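Local coordinates for major capsid protein (Paramecium bursaria Chlorella virus 1, PDB 5TIP) that self-assembles as trimers into the large icosahedral capsid of the virus, a glycoprotein shell with pseudo T=169 symmetry, at residues T275-I280 against T295-G300; W263-P268 against L309-S314; F154-G159 against A360-S365. All coordinates share one frame; numbering follows the deposited sequence.

How the interactions relate
The three contacts follow the nested order of the chain: interaction 1 falls inside the loop closed by interaction 2, and both fall inside the much longer loop closed by interaction 3. Interactions 1 and 2 are neighbours, with centres about 14 Å apart, and they meet through the probable hydrogen bond from A276 N to L309 O (2.9 Å). Together they pass from the sugar-bearing loop between strands 257-266 and 312-319 into the buried interior of the second jelly roll. Interaction 3 lies across the chain's centre, about 36 Å from interaction 1 and about 29 Å from interaction 2 between centres, where the two halves of the double jelly roll face each other beside neighbouring subunits.

Interaction 1 (T275-I280 against T295-G300); sequences TALANI and TTPDYG. With BGC (beta-D-glucopyranose), chain E; GLA (alpha-D-galactopyranose), chain F; BGC (beta-D-glucopyranose), chain B.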
ATOM      1  N   THR A 275      15.521  -5.030 -19.789  1.00 28.96           N
ATOM      2  CA  THR A 275      14.897  -6.047 -20.617  1.00 29.24           C
ATOM      3  C   THR A 275      15.183  -5.745 -22.081  1.00 28.50           C
ATOM      4  O   THR A 275      15.694  -4.680 -22.434  1.00 24.78           O
ATOM      5  CB  THR A 275      13.385  -6.121 -20.370  1.00 27.63           C
ATOM      6  OG1 THR A 275      12.819  -4.810 -20.487  1.00 27.91           O
ATOM      7  CG2 THR A 275      13.099  -6.673 -18.981  1.00 24.48           C
ATOM      8  N   ALA A 276      14.840  -6.701 -22.937  1.00 21.55           N
ATOM      9  CA  ALA A 276      15.072  -6.558 -24.364  1.00 25.20           C
ATOM     10  C   ALA A 276      13.996  -5.692 -25.009  1.00 25.76           C
ATOM     11  O   ALA A 276      12.842  -5.664 -24.573  1.00 28.51           O
ATOM     12  CB  ALA A 276      15.110  -7.928 -25.039  1.00 25.84           C
ATOM     13  N   LEU A 277      14.391  -4.972 -26.054  1.00 26.50           N
ATOM     14  CA  LEU A 277      13.443  -4.180 -26.823  1.00 27.73           C
ATOM     15  C   LEU A 277      12.742  -5.062 -27.847  1.00 30.07           C
ATOM     16  O   LEU A 277      13.356  -5.949 -28.447  1.00 32.98           O
ATOM     17  CB  LEU A 277      14.152  -3.020 -27.524  1.00 27.92           C
ATOM     18  CG  LEU A 277      14.999  -2.092 -26.651  1.00 28.18           C
ATOM     19  CD1 LEU A 277      15.637  -0.993 -27.488  1.00 29.90           C
ATOM     20  CD2 LEU A 277      14.165  -1.497 -25.529  1.00 26.62           C
ATOM     21  N   ALA A 278      11.449  -4.813 -28.045  1.00 30.92           N
ATOM     22  CA  ALA A 278      10.649  -5.617 -28.958  1.00 29.24           C
ATOM     23  C   ALA A 278       9.535  -4.760 -29.538  1.00 26.71           C
ATOM     24  O   ALA A 278       9.198  -3.700 -29.007  1.00 26.94           O
ATOM     25  CB  ALA A 278      10.066  -6.853 -28.262  1.00 26.62           C
ATOM     26  N   ASN A 279       8.961  -5.242 -30.636  1.00 25.91           N
ATOM     27  CA  ASN A 279       7.898  -4.534 -31.351  1.00 26.29           C
ATOM     28  C   ASN A 279       6.526  -4.841 -30.754  1.00 28.40           C
ATOM     29  O   ASN A 279       5.594  -5.257 -31.441  1.00 31.46           O
ATOM     30  CB  ASN A 279       7.961  -4.891 -32.832  1.00 28.35           C
ATOM     31  CG  ASN A 279       7.118  -3.977 -33.711  1.00 33.74           C
ATOM     32  OD1 ASN A 279       6.450  -3.057 -33.236  1.00 32.39           O
ATOM     33  ND2 ASN A 279       7.192  -4.213 -35.019  1.00 41.73           N
ATOM     34  N   ILE A 280       6.409  -4.650 -29.444  1.00 27.76           N
ATOM     35  CA  ILE A 280       5.129  -4.721 -28.742  1.00 26.72           C
ATOM     36  C   ILE A 280       4.961  -3.403 -27.995  1.00 26.88           C
ATOM     37  O   ILE A 280       5.966  -2.781 -27.621  1.00 27.67           O
ATOM     38  CB  ILE A 280       5.061  -5.932 -27.799  1.00 31.51           C
ATOM     39  CG1 ILE A 280       6.226  -5.913 -26.809  1.00 32.19           C
ATOM     40  CG2 ILE A 280       5.041  -7.229 -28.596  1.00 31.93           C
ATOM     41  CD1 ILE A 280       6.222  -7.077 -25.841  1.00 31.93           C
ATOM     42  N   THR A 295      15.715  -0.785 -32.092  1.00 32.06           N
ATOM     43  CA  THR A 295      17.021  -0.250 -31.733  1.00 29.91           C
ATOM     44  C   THR A 295      16.924   0.823 -30.657  1.00 31.78           C
ATOM     45  O   THR A 295      17.870   1.010 -29.883  1.00 33.87           O
ATOM     46  CB  THR A 295      17.710   0.328 -32.972  1.00 34.16           C
ATOM     47  OG1 THR A 295      17.615  -0.610 -34.050  1.00 36.46           O
ATOM     48  CG2 THR A 295      19.179   0.602 -32.689  1.00 33.60           C
ATOM     49  N   THR A 296      15.788   1.513 -30.584  1.00 32.32           N
ATOM     50  CA  THR A 296      15.571   2.611 -29.664  1.00 32.86           C
ATOM     51  C   THR A 296      14.411   2.277 -28.738  1.00 31.76           C
ATOM     52  O   THR A 296      13.366   1.805 -29.208  1.00 33.92           O
ATOM     53  CB  THR A 296      15.269   3.906 -30.436  1.00 33.39           C
ATOM     54  OG1 THR A 296      16.386   4.243 -31.268  1.00 36.44           O
ATOM     55  CG2 THR A 296      14.981   5.052 -29.486  1.00 31.78           C
ATOM     56  N   PRO A 297      14.551   2.488 -27.434  1.00 28.26           N
ATOM     57  CA  PRO A 297      13.459   2.177 -26.510  1.00 28.32           C
ATOM     58  C   PRO A 297      12.362   3.230 -26.552  1.00 33.34           C
ATOM     59  O   PRO A 297      12.533   4.338 -27.065  1.00 35.16           O
ATOM     60  CB  PRO A 297      14.139   2.167 -25.133  1.00 28.05           C
ATOM     61  CG  PRO A 297      15.612   2.247 -25.401  1.00 29.48           C
ATOM     62  CD  PRO A 297      15.765   2.913 -26.723  1.00 29.46           C
ATOM     63  N   ASP A 298      11.213   2.851 -26.000  1.00 33.67           N
ATOM     64  CA  ASP A 298      10.184   3.813 -25.615  1.00 32.20           C
ATOM     65  C   ASP A 298      10.639   4.375 -24.276  1.00 30.51           C
ATOM     66  O   ASP A 298      10.314   3.844 -23.214  1.00 31.99           O
ATOM     67  CB  ASP A 298       8.818   3.140 -25.534  1.00 31.11           C
ATOM     68  CG  ASP A 298       7.689   4.122 -25.264  1.00 33.08           C
ATOM     69  OD1 ASP A 298       7.964   5.324 -25.058  1.00 33.37           O
ATOM     70  OD2 ASP A 298       6.517   3.688 -25.264  1.00 33.24           O
ATOM     71  N   TYR A 299      11.409   5.467 -24.338  1.00 27.70           N
ATOM     72  CA  TYR A 299      12.179   5.926 -23.182  1.00 25.97           C
ATOM     73  C   TYR A 299      11.302   6.110 -21.950  1.00 24.92           C
ATOM     74  O   TYR A 299      11.649   5.655 -20.854  1.00 26.70           O
ATOM     75  CB  TYR A 299      12.902   7.230 -23.522  1.00 23.80           C
ATOM     76  CG  TYR A 299      13.992   7.077 -24.556  1.00 25.75           C
ATOM     77  CD1 TYR A 299      15.194   6.455 -24.242  1.00 28.20           C
ATOM     78  CD2 TYR A 299      13.825   7.564 -25.846  1.00 23.74           C
ATOM     79  CE1 TYR A 299      16.195   6.318 -25.184  1.00 26.75           C
ATOM     80  CE2 TYR A 299      14.821   7.430 -26.793  1.00 24.00           C
ATOM     81  CZ  TYR A 299      16.002   6.807 -26.458  1.00 25.07           C
ATOM     82  OH  TYR A 299      16.995   6.672 -27.399  1.00 30.21           O
ATOM     83  N   GLY A 300      10.153   6.764 -22.113  1.00 24.33           N
ATOM     84  CA  GLY A 300       9.256   6.961 -20.989  1.00 22.29           C
ATOM     85  C   GLY A 300       8.701   5.673 -20.423  1.00 22.40           C
ATOM     86  O   GLY A 300       8.255   5.652 -19.270  1.00 22.34           O
TER
HETATM   87  C2  BGC E   1       6.650  -3.879 -37.267  1.00 30.69           C
HETATM   88  C3  BGC E   1       5.614  -3.458 -38.296  1.00 34.29           C
HETATM   89  C4  BGC E   1       4.267  -4.052 -37.912  1.00 33.82           C
HETATM   90  C5  BGC E   1       3.905  -3.717 -36.469  1.00 29.50           C
HETATM   91  C6  BGC E   1       2.603  -4.407 -36.082  1.00 26.94           C
HETATM   92  C1  BGC E   1       6.207  -3.536 -35.849  1.00 25.85           C
HETATM   93  O2  BGC E   1       7.890  -3.229 -37.553  1.00 33.50           O
HETATM   94  O3  BGC E   1       5.980  -3.991 -39.569  1.00 37.89           O
HETATM   95  O4  BGC E   1       3.249  -3.563 -38.794  1.00 33.60           O
HETATM   96  O5  BGC E   1       4.939  -4.130 -35.574  1.00 26.57           O
HETATM   97  O6  BGC E   1       2.294  -4.123 -34.714  1.00 28.87           O
HETATM   98  C1  GLA F   8       5.551   8.155 -28.898  1.00 31.22           C
HETATM   99  C2  GLA F   8       5.617   6.730 -29.435  1.00 31.25           C
HETATM  100  C3  GLA F   8       6.417   5.839 -28.494  1.00 31.60           C
HETATM  101  C4  GLA F   8       7.770   6.469 -28.193  1.00 32.44           C
HETATM  102  C5  GLA F   8       7.601   7.910 -27.726  1.00 34.49           C
HETATM  103  C6  GLA F   8       8.959   8.564 -27.508  1.00 37.58           C
HETATM  104  O2  GLA F   8       4.293   6.205 -29.576  1.00 35.26           O
HETATM  105  O3  GLA F   8       6.608   4.557 -29.097  1.00 34.37           O
HETATM  106  O4  GLA F   8       8.587   6.440 -29.368  1.00 33.77           O
HETATM  107  O5  GLA F   8       6.870   8.656 -28.697  1.00 35.04           O
HETATM  108  O6  GLA F   8       9.786   7.698 -26.725  1.00 38.12           O
HETATM  109  C2  BGC B   1       4.546   6.321 -23.983  1.00 26.37           C
HETATM  110  C3  BGC B   1       3.457   7.398 -24.027  1.00 30.07           C
HETATM  111  C4  BGC B   1       2.129   6.840 -23.539  1.00 32.64           C
HETATM  112  C5  BGC B   1       2.305   6.143 -22.199  1.00 31.04           C
HETATM  113  C6  BGC B   1       0.995   5.508 -21.761  1.00 30.78           C
HETATM  114  C1  BGC B   1       4.566   5.593 -22.651  1.00 23.30           C
HETATM  115  O2  BGC B   1       5.841   6.881 -24.153  1.00 27.46           O
HETATM  116  O3  BGC B   1       3.285   7.870 -25.367  1.00 30.82           O
HETATM  117  O4  BGC B   1       1.160   7.882 -23.451  1.00 37.68           O
HETATM  118  O5  BGC B   1       3.274   5.109 -22.312  1.00 28.63           O
HETATM  119  O6  BGC B   1       0.524   4.640 -22.796  1.00 32.07           O
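One face of the flat peptide joining T296 to P297 is covered by L277, whose CD1 stands above it, 3.6 Å from P297 N. The second methyl of the same fork continues onto the proline ring, with L277 CD2 3.7 Å from P297 CB. The leucine thus straddles the peptide and the ring, the two side chains meeting at a slant. Its first torsion, chi1 -54°, turns CG away from its own carbonyl carbon and sends the fork across to the other segment. On the far side of the proline, its carbonyl oxygen lies over one face of the Y299 ring, 3.7 Å above the plane and displaced toward the rim. Near that ring's CD2, O6 of the alpha-galactose comes in obliquely.

The flat polar groups of D298 and N279 face sugars. The carboxylate of D298 is held at both oxygens: OD1 accepts a hydrogen bond from O2 of a beta-glucose (2.8 Å), while OD2 takes one from N301 ND2. OD1 also sits 3.3 Å from C4 of the galactose. In the other segment the N279 amide carries a different glucose, covalently joined by ND2 to the sugar's C1 (1.5 Å), and its OD1 is hydrogen-bonded to G288 N.

Both N279 and D298 are centres of inverse gamma turns. A small apolar contact ties together two parts of the long loop between strands 257-266 and 312-319. One part holds N279, an established N-linked glycosylation site; in the other, D298 and Y299 line the pocket of another glycan together with N301, itself glycosylated.

Interaction 2 (W263-P268 against L309-S314); sequences WNFNNP and LAVLDS
F265, L312 and V311 bury most of the surface in this contact, and the phenylalanine lies at its heart. V311 CG1 presses on the root of the F265 side chain, touching CB and CG as well as CD2 (3.7 Å). It is put there by chi1 68°, which lodges this methyl between the valine's backbone N and carbonyl carbon. Farther out along the ring, L312 CB reaches F265 CE2, again at 3.7 Å, and both carbons approach the ring obliquely. The leucine fork then reaches the outer end of the phenyl group, with CD1 4.1 Å from F265 CZ. Its other methyl bridges to the indole: L312 CD2 lies in the plane of the W263 ring, at its edge, 3.8 Å from NE1.

All four side chains are buried, and no hydrogen bond crosses between the segments, so the join is apolar packing of the kind found between the two sheets of a jelly roll. Strand 257-266 pairs with strands 350-354 and 412-426, while strand 312-319 pairs with 376-387. Y351 and L413 from the first sheet, and L380 and Y382 from the second, also pack around F265.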
ATOM      1  N   TRP A 263      20.366  -8.019  -8.357  1.00 24.25           N
ATOM      2  CA  TRP A 263      21.142  -7.876  -9.578  1.00 24.46           C
ATOM      3  C   TRP A 263      20.217  -7.636 -10.763  1.00 24.21           C
ATOM      4  O   TRP A 263      19.009  -7.873 -10.696  1.00 21.49           O
ATOM      5  CB  TRP A 263      22.047  -9.096  -9.814  1.00 22.70           C
ATOM      6  CG  TRP A 263      21.337 -10.381 -10.131  1.00 24.82           C
ATOM      7  CD1 TRP A 263      21.122 -10.913 -11.368  1.00 25.80           C
ATOM      8  CD2 TRP A 263      20.762 -11.301  -9.193  1.00 24.57           C
ATOM      9  NE1 TRP A 263      20.448 -12.106 -11.260  1.00 24.95           N
ATOM     10  CE2 TRP A 263      20.216 -12.366  -9.936  1.00 24.30           C
ATOM     11  CE3 TRP A 263      20.655 -11.326  -7.800  1.00 22.84           C
ATOM     12  CZ2 TRP A 263      19.571 -13.443  -9.333  1.00 24.64           C
ATOM     13  CZ3 TRP A 263      20.015 -12.395  -7.203  1.00 21.78           C
ATOM     14  CH2 TRP A 263      19.480 -13.438  -7.969  1.00 23.76           C
ATOM     15  N   ASN A 264      20.809  -7.140 -11.850  1.00 28.34           N
ATOM     16  CA  ASN A 264      20.088  -6.902 -13.092  1.00 27.84           C
ATOM     17  C   ASN A 264      21.055  -7.025 -14.261  1.00 31.08           C
ATOM     18  O   ASN A 264      22.274  -6.931 -14.098  1.00 33.84           O
ATOM     19  CB  ASN A 264      19.407  -5.523 -13.104  1.00 25.19           C
ATOM     20  CG  ASN A 264      20.398  -4.370 -13.008  1.00 25.17           C
ATOM     21  OD1 ASN A 264      21.174  -4.119 -13.929  1.00 30.36           O
ATOM     22  ND2 ASN A 264      20.357  -3.649 -11.894  1.00 24.62           N
ATOM     23  N   PHE A 265      20.492  -7.235 -15.451  1.00 28.28           N
ATOM     24  CA  PHE A 265      21.241  -7.235 -16.703  1.00 26.13           C
ATOM     25  C   PHE A 265      20.819  -6.002 -17.490  1.00 24.71           C
ATOM     26  O   PHE A 265      19.671  -5.908 -17.938  1.00 27.46           O
ATOM     27  CB  PHE A 265      20.989  -8.513 -17.499  1.00 24.85           C
ATOM     28  CG  PHE A 265      21.314  -9.769 -16.744  1.00 25.02           C
ATOM     29  CD1 PHE A 265      22.590 -10.306 -16.780  1.00 25.37           C
ATOM     30  CD2 PHE A 265      20.345 -10.414 -15.998  1.00 24.98           C
ATOM     31  CE1 PHE A 265      22.890 -11.460 -16.084  1.00 23.12           C
ATOM     32  CE2 PHE A 265      20.639 -11.568 -15.301  1.00 21.43           C
ATOM     33  CZ  PHE A 265      21.913 -12.091 -15.345  1.00 22.09           C
ATOM     34  N   ASN A 266      21.741  -5.060 -17.654  1.00 25.41           N
ATOM     35  CA  ASN A 266      21.441  -3.755 -18.225  1.00 26.90           C
ATOM     36  C   ASN A 266      22.178  -3.556 -19.542  1.00 31.89           C
ATOM     37  O   ASN A 266      23.341  -3.944 -19.680  1.00 36.31           O
ATOM     38  CB  ASN A 266      21.824  -2.639 -17.246  1.00 26.96           C
ATOM     39  CG  ASN A 266      21.973  -1.294 -17.925  1.00 30.92           C
ATOM     40  OD1 ASN A 266      23.085  -0.786 -18.074  1.00 32.61           O
ATOM     41  ND2 ASN A 266      20.857  -0.711 -18.345  1.00 32.85           N
ATOM     42  N   ASN A 267      21.489  -2.948 -20.507  1.00 34.00           N
ATOM     43  CA  ASN A 267      22.131  -2.473 -21.725  1.00 34.05           C
ATOM     44  C   ASN A 267      22.720  -1.102 -21.423  1.00 34.29           C
ATOM     45  O   ASN A 267      21.971  -0.127 -21.275  1.00 36.69           O
ATOM     46  CB  ASN A 267      21.138  -2.405 -22.886  1.00 30.93           C
ATOM     47  CG  ASN A 267      21.763  -1.873 -24.164  1.00 33.48           C
ATOM     48  OD1 ASN A 267      22.986  -1.840 -24.307  1.00 37.93           O
ATOM     49  ND2 ASN A 267      20.922  -1.453 -25.102  1.00 32.46           N
ATOM     50  N   PRO A 268      24.047  -0.982 -21.328  1.00 33.33           N
ATOM     51  CA  PRO A 268      24.646   0.282 -20.865  1.00 32.77           C
ATOM     52  C   PRO A 268      24.308   1.485 -21.730  1.00 34.79           C
ATOM     53  O   PRO A 268      24.511   2.620 -21.280  1.00 35.25           O
ATOM     54  CB  PRO A 268      26.152  -0.011 -20.886  1.00 34.67           C
ATOM     55  CG  PRO A 268      26.305  -1.149 -21.847  1.00 37.42           C
ATOM     56  CD  PRO A 268      25.065  -1.976 -21.707  1.00 34.32           C
ATOM     57  N   LEU A 309      10.664 -10.824 -21.990  1.00 28.89           N
ATOM     58  CA  LEU A 309      11.727  -9.929 -22.425  1.00 28.00           C
ATOM     59  C   LEU A 309      12.931  -9.921 -21.488  1.00 25.71           C
ATOM     60  O   LEU A 309      13.909  -9.222 -21.770  1.00 27.24           O
ATOM     61  CB  LEU A 309      11.188  -8.504 -22.587  1.00 28.15           C
ATOM     62  CG  LEU A 309      10.024  -8.330 -23.567  1.00 26.92           C
ATOM     63  CD1 LEU A 309       9.581  -6.877 -23.623  1.00 28.52           C
ATOM     64  CD2 LEU A 309      10.414  -8.822 -24.952  1.00 27.13           C
ATOM     65  N   ALA A 310      12.885 -10.665 -20.384  1.00 26.58           N
ATOM     66  CA  ALA A 310      14.048 -10.812 -19.522  1.00 24.57           C
ATOM     67  C   ALA A 310      14.986 -11.876 -20.084  1.00 27.72           C
ATOM     68  O   ALA A 310      14.590 -12.731 -20.882  1.00 33.75           O
ATOM     69  CB  ALA A 310      13.620 -11.168 -18.098  1.00 25.03           C
ATOM     70  N   VAL A 311      16.248 -11.823 -19.658  1.00 27.27           N
ATOM     71  CA  VAL A 311      17.277 -12.617 -20.325  1.00 27.52           C
ATOM     72  C   VAL A 311      17.671 -13.837 -19.499  1.00 28.19           C
ATOM     73  O   VAL A 311      18.096 -14.860 -20.050  1.00 27.78           O
ATOM     74  CB  VAL A 311      18.503 -11.741 -20.650  1.00 27.49           C
ATOM     75  CG1 VAL A 311      19.229 -11.314 -19.382  1.00 30.05           C
ATOM     76  CG2 VAL A 311      19.437 -12.451 -21.621  1.00 28.34           C
ATOM     77  N   LEU A 312      17.534 -13.750 -18.178  1.00 28.71           N
ATOM     78  CA  LEU A 312      18.002 -14.814 -17.298  1.00 27.15           C
ATOM     79  C   LEU A 312      17.025 -15.984 -17.316  1.00 28.50           C
ATOM     80  O   LEU A 312      15.829 -15.809 -17.061  1.00 30.10           O
ATOM     81  CB  LEU A 312      18.185 -14.291 -15.874  1.00 22.97           C
ATOM     82  CG  LEU A 312      18.777 -15.296 -14.881  1.00 23.48           C
ATOM     83  CD1 LEU A 312      20.150 -15.780 -15.334  1.00 22.32           C
ATOM     84  CD2 LEU A 312      18.848 -14.711 -13.477  1.00 22.03           C
ATOM     85  N   ASP A 313      17.535 -17.176 -17.626  1.00 27.90           N
ATOM     86  CA  ASP A 313      16.711 -18.380 -17.626  1.00 28.84           C
ATOM     87  C   ASP A 313      16.668 -19.048 -16.257  1.00 28.75           C
ATOM     88  O   ASP A 313      15.585 -19.350 -15.748  1.00 29.25           O
ATOM     89  CB  ASP A 313      17.218 -19.381 -18.669  1.00 31.37           C
ATOM     90  CG  ASP A 313      16.438 -20.679 -18.651  1.00 33.78           C
ATOM     91  OD1 ASP A 313      15.190 -20.620 -18.676  1.00 35.24           O
ATOM     92  OD2 ASP A 313      17.066 -21.757 -18.605  1.00 35.62           O
ATOM     93  N   SER A 314      17.829 -19.295 -15.656  1.00 28.11           N
ATOM     94  CA  SER A 314      17.888 -19.923 -14.346  1.00 27.00           C
ATOM     95  C   SER A 314      19.119 -19.418 -13.610  1.00 25.93           C
ATOM     96  O   SER A 314      20.035 -18.853 -14.212  1.00 26.23           O
ATOM     97  CB  SER A 314      17.910 -21.452 -14.455  1.00 33.30           C
ATOM     98  OG  SER A 314      19.067 -21.901 -15.141  1.00 40.27           O
TER

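Interaction 3 (F154-G159 against A360-S365); sequences FNQTPG and AGRQPS
Q156 is the first residue of its segment to meet R362. Its amide lies over one face of the arginine's guanidinium, with NE2 3.9 Å above that plane and shifted toward the rim. The two flat groups are stacked with their planes 28° apart, although the side chains as wholes cross at about a right angle. The backbone of Q156 joins in as well: a water donates to its carbonyl O (3.0 Å) and accepts from R362 NH1 (2.9 Å), approaching the guanidinium at its edge and in its plane. The loose stack and the water thus join the arginine to Q156, while the main partner of its charged head is E228.

At T157 the contact turns apolar. Its methyl CG2 packs on R362 CD at 3.6 Å, and the two side chains run past each other in opposite senses. The threonine hydroxyl is turned elsewhere, because OG1 stands opposite the backbone N (chi1 168°) and accepts from G159 N at 3.2 Å, forming an ST turn that carries the chain through P158. Bends at chi2 and chi3 fold the arginine so that its aliphatic part serves T157 while its head serves Q156.

Around this surface contact, strand 65-76 of the first jelly roll backs F154 and N155, and E228 on strand 223-237 of the second forms a salt bridge with R362 NH2. Y30 of a neighbouring subunit packs on both T157 and R362, so the meeting of the two jelly rolls also borders the trimer interface.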
ATOM      1  N   PHE A 154      21.027   6.939   7.718  1.00 26.02           N
ATOM      2  CA  PHE A 154      20.367   7.957   8.523  1.00 26.08           C
ATOM      3  C   PHE A 154      19.279   8.699   7.759  1.00 28.81           C
ATOM      4  O   PHE A 154      18.625   9.573   8.337  1.00 29.46           O
ATOM      5  CB  PHE A 154      21.390   8.956   9.074  1.00 25.88           C
ATOM      6  CG  PHE A 154      22.091   9.764   8.021  1.00 26.97           C
ATOM      7  CD1 PHE A 154      23.184   9.251   7.344  1.00 27.31           C
ATOM      8  CD2 PHE A 154      21.671  11.050   7.725  1.00 25.97           C
ATOM      9  CE1 PHE A 154      23.832   9.999   6.381  1.00 28.19           C
ATOM     10  CE2 PHE A 154      22.316  11.803   6.763  1.00 26.92           C
ATOM     11  CZ  PHE A 154      23.398  11.277   6.091  1.00 28.57           C
ATOM     12  N   ASN A 155      19.070   8.377   6.483  1.00 29.37           N
ATOM     13  CA  ASN A 155      18.001   8.987   5.707  1.00 28.35           C
ATOM     14  C   ASN A 155      16.710   8.183   5.731  1.00 33.51           C
ATOM     15  O   ASN A 155      15.656   8.723   5.376  1.00 39.11           O
ATOM     16  CB  ASN A 155      18.428   9.159   4.247  1.00 26.40           C
ATOM     17  CG  ASN A 155      19.690   9.976   4.099  1.00 29.99           C
ATOM     18  OD1 ASN A 155      20.601   9.594   3.368  1.00 30.04           O
ATOM     19  ND2 ASN A 155      19.751  11.109   4.788  1.00 34.52           N
ATOM     20  N   GLN A 156      16.762   6.914   6.133  1.00 33.89           N
ATOM     21  CA  GLN A 156      15.611   6.030   6.007  1.00 35.16           C
ATOM     22  C   GLN A 156      14.861   5.804   7.310  1.00 36.85           C
ATOM     23  O   GLN A 156      13.727   5.315   7.274  1.00 41.40           O
ATOM     24  CB  GLN A 156      16.052   4.678   5.437  1.00 35.36           C
ATOM     25  CG  GLN A 156      16.772   4.788   4.105  1.00 34.53           C
ATOM     26  CD  GLN A 156      16.847   3.468   3.371  1.00 39.86           C
ATOM     27  OE1 GLN A 156      15.937   3.107   2.627  1.00 43.26           O
ATOM     28  NE2 GLN A 156      17.937   2.737   3.576  1.00 42.31           N
ATOM     29  N   THR A 157      15.456   6.137   8.457  1.00 33.57           N
ATOM     30  CA  THR A 157      14.762   5.989   9.719  1.00 32.34           C
ATOM     31  C   THR A 157      15.341   6.993  10.708  1.00 31.11           C
ATOM     32  O   THR A 157      16.573   7.117  10.796  1.00 33.36           O
ATOM     33  CB  THR A 157      14.867   4.569  10.285  1.00 34.79           C
ATOM     34  OG1 THR A 157      14.414   4.555  11.645  1.00 35.89           O
ATOM     35  CG2 THR A 157      16.303   4.058  10.219  1.00 34.48           C
ATOM     36  N   PRO A 158      14.499   7.724  11.441  1.00 26.91           N
ATOM     37  CA  PRO A 158      15.029   8.660  12.444  1.00 26.37           C
ATOM     38  C   PRO A 158      15.779   7.975  13.572  1.00 26.54           C
ATOM     39  O   PRO A 158      16.587   8.629  14.242  1.00 28.33           O
ATOM     40  CB  PRO A 158      13.771   9.377  12.955  1.00 26.52           C
ATOM     41  CG  PRO A 158      12.649   8.442  12.647  1.00 25.00           C
ATOM     42  CD  PRO A 158      13.029   7.758  11.370  1.00 25.52           C
ATOM     43  N   GLY A 159      15.544   6.684  13.804  1.00 22.42           N
ATOM     44  CA  GLY A 159      16.269   5.955  14.829  1.00 22.22           C
ATOM     45  C   GLY A 159      17.755   5.817  14.567  1.00 24.89           C
ATOM     46  O   GLY A 159      18.494   5.431  15.479  1.00 27.25           O
ATOM     47  N   ALA A 360      13.433  -5.260   3.673  1.00 27.79           N
ATOM     48  CA  ALA A 360      13.153  -3.830   3.664  1.00 30.67           C
ATOM     49  C   ALA A 360      13.058  -3.230   5.059  1.00 29.76           C
ATOM     50  O   ALA A 360      12.937  -2.006   5.178  1.00 31.07           O
ATOM     51  CB  ALA A 360      11.858  -3.550   2.898  1.00 31.11           C
ATOM     52  N   GLY A 361      13.109  -4.068   6.086  1.00 29.12           N
ATOM     53  CA  GLY A 361      13.035  -3.595   7.454  1.00 28.58           C
ATOM     54  C   GLY A 361      14.414  -3.312   8.011  1.00 28.10           C
ATOM     55  O   GLY A 361      15.359  -4.039   7.738  1.00 28.62           O
ATOM     56  N   ARG A 362      14.531  -2.252   8.797  1.00 26.57           N
ATOM     57  CA  ARG A 362      15.813  -1.885   9.382  1.00 27.24           C
ATOM     58  C   ARG A 362      16.287  -2.920  10.397  1.00 25.93           C
ATOM     59  O   ARG A 362      17.478  -3.187  10.512  1.00 28.57           O
ATOM     60  CB  ARG A 362      15.735  -0.498  10.014  1.00 30.30           C
ATOM     61  CG  ARG A 362      15.203   0.566   9.069  1.00 33.05           C
ATOM     62  CD  ARG A 362      16.300   1.131   8.182  1.00 32.57           C
ATOM     63  NE  ARG A 362      16.797   0.169   7.204  1.00 33.02           N
ATOM     64  CZ  ARG A 362      16.259  -0.030   6.006  1.00 34.56           C
ATOM     65  NH1 ARG A 362      15.206   0.671   5.627  1.00 34.97           N
ATOM     66  NH2 ARG A 362      16.773  -0.930   5.184  1.00 37.04           N
ATOM     67  N   GLN A 363      15.346  -3.496  11.132  1.00 22.59           N
ATOM     68  CA  GLN A 363      15.675  -4.508  12.122  1.00 24.41           C
ATOM     69  C   GLN A 363      16.220  -5.744  11.422  1.00 27.43           C
ATOM     70  O   GLN A 363      15.576  -6.292  10.536  1.00 33.84           O
ATOM     71  CB  GLN A 363      14.438  -4.879  12.940  1.00 24.97           C
ATOM     72  CG  GLN A 363      14.499  -6.266  13.555  1.00 26.00           C
ATOM     73  CD  GLN A 363      15.337  -6.308  14.816  1.00 27.26           C
ATOM     74  OE1 GLN A 363      15.229  -5.438  15.673  1.00 28.33           O
ATOM     75  NE2 GLN A 363      16.176  -7.323  14.934  1.00 26.16           N
ATOM     76  N   PRO A 364      17.424  -6.177  11.803  1.00 22.48           N
ATOM     77  CA  PRO A 364      17.978  -7.372  11.159  1.00 20.78           C
ATOM     78  C   PRO A 364      17.075  -8.573  11.384  1.00 21.56           C
ATOM     79  O   PRO A 364      16.550  -8.785  12.479  1.00 24.95           O
ATOM     80  CB  PRO A 364      19.341  -7.546  11.837  1.00 21.90           C
ATOM     81  CG  PRO A 364      19.271  -6.724  13.084  1.00 23.31           C
ATOM     82  CD  PRO A 364      18.354  -5.587  12.778  1.00 22.48           C
ATOM     83  N   SER A 365      16.901  -9.366  10.330  1.00 21.57           N
ATOM     84  CA  SER A 365      16.000 -10.512  10.352  1.00 20.55           C
ATOM     85  C   SER A 365      16.575 -11.652   9.530  1.00 23.95           C
ATOM     86  O   SER A 365      15.859 -12.326   8.782  1.00 25.55           O
ATOM     87  CB  SER A 365      14.617 -10.133   9.832  1.00 23.66           C
ATOM     88  OG  SER A 365      14.700  -9.625   8.511  1.00 24.65           O
TER
HETATM   89  O   HOH W   1      13.198   2.436   6.766  1.00 31.80           O